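Local coordinates for SWD1-like protein (Myceliophthora thermophila, PDB 6E29), which probably serves as a WD-repeat scaffold subunit of the COMPASS histone H3 methyltransferase complex, this chain being its beta-propeller domain, at residues H174-D186 against G216-R228. Residues are numbered along the deposited sequence; the frame is centred on the assembly and turned at random.
Sequences HMTTAIVYTASGD and GIITTLRLTESGR
Two adjacent blades of the WD40 beta-propeller meet here through their innermost strands, 176-181 and 218-223: Thr-177, Ala-178 and Val-180 face Leu-221, Leu-223 and the backbone of Ile-218. The strands run the same way, their axes 3° apart and 5.8 Å at closest approach, yet each belongs to its own antiparallel sheet, so side chains and water fill the seam. The one direct hydrogen bond between the segments runs from Thr-177 OG1 to Ile-218 O, 2.6 Å long, with the donor in the carbonyl plane and a C=O...O angle of 151°. A chi1 of 46° sets that hydroxyl between the backbone N and the carbonyl carbon and leaves CG2 to meet Ile-217 CG2, the two side chains crossing at about a right angle. A valine in place of Thr-177 would probably leave Ile-218 O without this donor and one blade less firmly tied to the next. Close by, a water donates to both Thr-177 O and Thr-219 O, joining two residues that each take part in a classic beta bulge. Further along, methyl groups pack against each other and against backbone carbonyls: Leu-221 CG lies 4.0 Å from Ala-178 CB, while Val-180 CG1 sits 3.3 Å from Leu-221 O. Leu-223 CD1 presses to 3.1 Å from Tyr-181 O, a tight approach, and also meets Thr-182 CA. At the far end, two type I turns come together where Ala-183 CB rests 3.8 Å from Ser-226 O; a second water accepts from Ala-183 N and donates to Gly-227 O. Within its own blade each strand pairs with the next: Ile-179 packs on Ala-190 of strand 187-192, and Leu-221 touches Val-232 of strand 229-234. Tyr-181 leaves its strand away from the seam, and its OH hydrogen-bonds Gln-123 OE1 of the preceding blade, whereas Thr-220 touches His-276 and Val-277 in strand 274-279 of the following one.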
loop_
_atom_site.group_PDB
_atom_site.type_symbol
_atom_site.label_atom_id
_atom_site.label_comp_id
_atom_site.label_asym_id
_atom_site.label_seq_id
_atom_site.Cartn_x
_atom_site.Cartn_y
_atom_site.Cartn_z
ATOM N N HIS B 174 12.910 -3.768 -14.796
ATOM C CA HIS B 174 12.588 -2.931 -13.643
ATOM C C HIS B 174 11.125 -2.545 -13.724
ATOM O O HIS B 174 10.752 -1.736 -14.575
ATOM C CB HIS B 174 13.447 -1.678 -13.640
ATOM C CG HIS B 174 14.892 -1.934 -13.437
ATOM N ND1 HIS B 174 15.546 -1.550 -12.282
ATOM C CD2 HIS B 174 15.836 -2.489 -14.246
ATOM C CE1 HIS B 174 16.821 -1.892 -12.373
ATOM N NE2 HIS B 174 17.027 -2.450 -13.560
ATOM N N MET B 175 10.285 -3.138 -12.892
ATOM C CA MET B 175 8.854 -2.862 -12.989
ATOM C C MET B 175 8.348 -2.393 -11.637
ATOM O O MET B 175 8.836 -2.840 -10.594
ATOM C CB MET B 175 8.093 -4.083 -13.449
ATOM C CG MET B 175 8.652 -4.570 -14.780
ATOM S SD MET B 175 7.616 -5.666 -15.655
ATOM C CE MET B 175 7.388 -6.942 -14.397
ATOM N N THR B 176 7.388 -1.471 -11.652
ATOM C CA THR B 176 6.951 -0.849 -10.419
ATOM C C THR B 176 5.832 -1.662 -9.762
ATOM O O THR B 176 4.828 -2.000 -10.401
ATOM C CB THR B 176 6.475 0.569 -10.717
ATOM O OG1 THR B 176 7.581 1.358 -11.188
ATOM C CG2 THR B 176 5.838 1.217 -9.510
ATOM N N THR B 177 5.978 -1.928 -8.460
ATOM C CA THR B 177 5.123 -2.894 -7.784
ATOM C C THR B 177 4.360 -2.277 -6.643
ATOM O O THR B 177 3.461 -2.939 -6.105
ATOM C CB THR B 177 5.954 -4.054 -7.235
ATOM O OG1 THR B 177 7.103 -3.489 -6.586
ATOM C CG2 THR B 177 6.357 -4.998 -8.372
ATOM N N ALA B 178 4.654 -1.037 -6.287
ATOM C CA ALA B 178 4.009 -0.404 -5.148
ATOM C C ALA B 178 4.218 1.076 -5.341
ATOM O O ALA B 178 5.275 1.481 -5.814
ATOM C CB ALA B 178 4.604 -0.836 -3.780
ATOM N N ILE B 179 3.233 1.882 -4.976
ATOM C CA ILE B 179 3.424 3.318 -5.141
ATOM C C ILE B 179 2.543 4.054 -4.149
ATOM O O ILE B 179 1.410 3.639 -3.900
ATOM C CB ILE B 179 3.100 3.729 -6.593
ATOM C CG1 ILE B 179 3.565 5.168 -6.845
ATOM C CG2 ILE B 179 1.580 3.458 -6.916
ATOM C CD1 ILE B 179 3.484 5.574 -8.316
ATOM N N VAL B 180 3.063 5.144 -3.579
ATOM C CA VAL B 180 2.283 5.970 -2.648
ATOM C C VAL B 180 2.596 7.431 -2.930
ATOM O O VAL B 180 3.664 7.766 -3.443
ATOM C CB VAL B 180 2.581 5.671 -1.151
ATOM C CG1 VAL B 180 2.160 4.280 -0.789
ATOM C CG2 VAL B 180 4.060 5.854 -0.811
ATOM N N TYR B 181 1.688 8.332 -2.528
ATOM C CA TYR B 181 2.021 9.759 -2.633
ATOM C C TYR B 181 2.737 10.193 -1.363
ATOM O O TYR B 181 2.422 9.702 -0.265
ATOM C CB TYR B 181 0.723 10.607 -2.736
ATOM C CG TYR B 181 -0.019 10.542 -4.049
ATOM C CD1 TYR B 181 -0.957 9.547 -4.298
ATOM C CD2 TYR B 181 0.175 11.549 -5.029
ATOM C CE1 TYR B 181 -1.666 9.503 -5.496
ATOM C CE2 TYR B 181 -0.552 11.541 -6.248
ATOM C CZ TYR B 181 -1.458 10.515 -6.461
ATOM O OH TYR B 181 -2.173 10.483 -7.610
ATOM N N THR B 182 3.625 11.169 -1.485
ATOM C CA THR B 182 4.090 11.889 -0.304
ATOM C C THR B 182 2.920 12.705 0.265
ATOM O O THR B 182 1.871 12.832 -0.367
ATOM C CB THR B 182 5.252 12.814 -0.619
ATOM O OG1 THR B 182 4.806 13.837 -1.531
ATOM C CG2 THR B 182 6.445 12.007 -1.190
ATOM N N ALA B 183 3.120 13.274 1.466
ATOM C CA ALA B 183 2.010 13.893 2.189
ATOM C C ALA B 183 1.445 15.078 1.429
ATOM O O ALA B 183 0.230 15.341 1.490
ATOM C CB ALA B 183 2.448 14.330 3.593
ATOM N N SER B 184 2.300 15.814 0.715
ATOM C CA SER B 184 1.820 16.999 0.007
ATOM C C SER B 184 1.132 16.648 -1.294
ATOM O O SER B 184 0.416 17.493 -1.847
ATOM C CB SER B 184 2.974 17.964 -0.322
ATOM O OG SER B 184 3.851 17.365 -1.290
ATOM N N GLY B 185 1.417 15.462 -1.824
ATOM C CA GLY B 185 0.959 15.048 -3.115
ATOM C C GLY B 185 1.876 15.453 -4.263
ATOM O O GLY B 185 1.643 15.005 -5.396
ATOM N N ASP B 186 2.944 16.218 -3.994
ATOM C CA ASP B 186 3.816 16.665 -5.084
ATOM C C ASP B 186 4.738 15.572 -5.635
ATOM O O ASP B 186 5.278 15.737 -6.742
ATOM C CB ASP B 186 4.683 17.858 -4.645
ATOM C CG ASP B 186 3.861 19.076 -4.235
ATOM O OD1 ASP B 186 4.111 19.589 -3.121
ATOM O OD2 ASP B 186 2.955 19.506 -4.996
ATOM N N GLY B 216 15.107 -7.825 -2.833
ATOM C CA GLY B 216 14.128 -8.502 -3.675
ATOM C C GLY B 216 13.063 -7.547 -4.190
ATOM O O GLY B 216 13.266 -6.332 -4.212
ATOM N N ILE B 217 11.913 -8.084 -4.586
ATOM C CA ILE B 217 10.769 -7.271 -4.994
ATOM C C ILE B 217 10.202 -6.479 -3.816
ATOM O O ILE B 217 9.935 -7.015 -2.719
ATOM C CB ILE B 217 9.729 -8.192 -5.640
ATOM C CG1 ILE B 217 10.387 -8.817 -6.885
ATOM C CG2 ILE B 217 8.413 -7.456 -5.860
ATOM C CD1 ILE B 217 9.599 -9.939 -7.531
ATOM N N ILE B 218 9.982 -5.176 -4.018
ATOM C CA ILE B 218 9.307 -4.368 -3.003
ATOM C C ILE B 218 7.794 -4.577 -3.114
ATOM O O ILE B 218 7.209 -4.427 -4.194
ATOM C CB ILE B 218 9.696 -2.892 -3.134
ATOM C CG1 ILE B 218 11.209 -2.724 -2.805
ATOM C CG2 ILE B 218 8.881 -2.025 -2.181
ATOM C CD1 ILE B 218 11.755 -1.281 -3.026
ATOM N N THR B 219 7.174 -5.032 -2.020
ATOM C CA THR B 219 5.755 -5.393 -2.082
ATOM C C THR B 219 4.821 -4.395 -1.414
ATOM O O THR B 219 3.664 -4.275 -1.828
ATOM C CB THR B 219 5.512 -6.794 -1.487
ATOM O OG1 THR B 219 6.124 -6.894 -0.206
ATOM C CG2 THR B 219 6.111 -7.847 -2.402
ATOM N N THR B 220 5.296 -3.636 -0.454
ATOM C CA THR B 220 4.464 -2.674 0.241
ATOM C C THR B 220 5.273 -1.444 0.559
ATOM O O THR B 220 6.417 -1.545 1.018
ATOM C CB THR B 220 3.921 -3.244 1.578
ATOM O OG1 THR B 220 2.919 -4.210 1.292
ATOM C CG2 THR B 220 3.360 -2.129 2.479
ATOM N N LEU B 221 4.645 -0.287 0.347
ATOM C CA LEU B 221 5.112 0.995 0.864
ATOM C C LEU B 221 3.992 1.665 1.664
ATOM O O LEU B 221 2.833 1.685 1.216
ATOM C CB LEU B 221 5.485 1.926 -0.258
ATOM C CG LEU B 221 6.629 1.493 -1.161
ATOM C CD1 LEU B 221 6.742 2.483 -2.334
ATOM C CD2 LEU B 221 7.894 1.416 -0.341
ATOM N N ARG B 222 4.350 2.267 2.800
ATOM C CA ARG B 222 3.370 3.019 3.600
ATOM C C ARG B 222 4.060 4.176 4.309
ATOM O O ARG B 222 5.181 4.035 4.803
ATOM C CB ARG B 222 2.713 2.055 4.638
ATOM C CG ARG B 222 1.578 2.650 5.412
ATOM C CD ARG B 222 0.418 3.107 4.507
ATOM N NE ARG B 222 -0.221 2.055 3.694
ATOM C CZ ARG B 222 -1.242 1.289 4.105
ATOM N NH1 ARG B 222 -1.717 1.379 5.365
ATOM N NH2 ARG B 222 -1.770 0.394 3.270
ATOM N N LEU B 223 3.418 5.322 4.332
ATOM C CA LEU B 223 3.953 6.478 5.025
ATOM C C LEU B 223 3.251 6.639 6.362
ATOM O O LEU B 223 2.111 6.209 6.519
ATOM C CB LEU B 223 3.720 7.745 4.186
ATOM C CG LEU B 223 4.722 7.905 3.072
ATOM C CD1 LEU B 223 4.265 9.030 2.146
ATOM C CD2 LEU B 223 6.089 8.170 3.689
ATOM N N THR B 224 3.942 7.270 7.319
ATOM C CA THR B 224 3.274 7.759 8.522
ATOM C C THR B 224 2.368 8.944 8.176
ATOM O O THR B 224 2.453 9.543 7.107
ATOM C CB THR B 224 4.270 8.198 9.604
ATOM O OG1 THR B 224 5.207 9.165 9.102
ATOM C CG2 THR B 224 5.031 6.995 10.163
ATOM N N GLU B 225 1.533 9.329 9.140
ATOM C CA GLU B 225 0.593 10.433 8.943
ATOM C C GLU B 225 1.282 11.722 8.506
ATOM O O GLU B 225 0.868 12.362 7.532
ATOM C CB GLU B 225 -0.172 10.613 10.253
ATOM C CG GLU B 225 -0.963 11.859 10.390
ATOM C CD GLU B 225 -2.307 11.738 9.692
ATOM O OE1 GLU B 225 -3.205 12.578 9.973
ATOM O OE2 GLU B 225 -2.446 10.787 8.872
ATOM N N SER B 226 2.338 12.126 9.208
ATOM C CA SER B 226 3.080 13.317 8.799
ATOM C C SER B 226 3.815 13.140 7.479
ATOM O O SER B 226 4.295 14.136 6.904
ATOM C CB SER B 226 4.090 13.671 9.880
ATOM O OG SER B 226 4.927 12.554 10.095
ATOM N N GLY B 227 3.937 11.904 6.997
ATOM C CA GLY B 227 4.743 11.630 5.827
ATOM C C GLY B 227 6.236 11.699 6.046
ATOM O O GLY B 227 6.974 11.824 5.058
ATOM N N ARG B 228 6.722 11.635 7.306
ATOM C CA ARG B 228 8.160 11.795 7.548
ATOM C C ARG B 228 8.902 10.467 7.589
ATOM O O ARG B 228 10.145 10.471 7.510
ATOM C CB ARG B 228 8.474 12.512 8.874
ATOM C CG ARG B 228 7.954 13.947 9.109
ATOM C CD ARG B 228 8.703 15.112 8.447
ATOM N NE ARG B 228 10.132 15.302 8.820
ATOM C CZ ARG B 228 10.624 16.286 9.578
ATOM N NH1 ARG B 228 9.837 17.230 10.082
ATOM N NH2 ARG B 228 11.928 16.343 9.821
HETATM O O HOH W 1 2.272 -4.297 -4.014
HETATM O O HOH W 2 5.823 12.793 2.677
#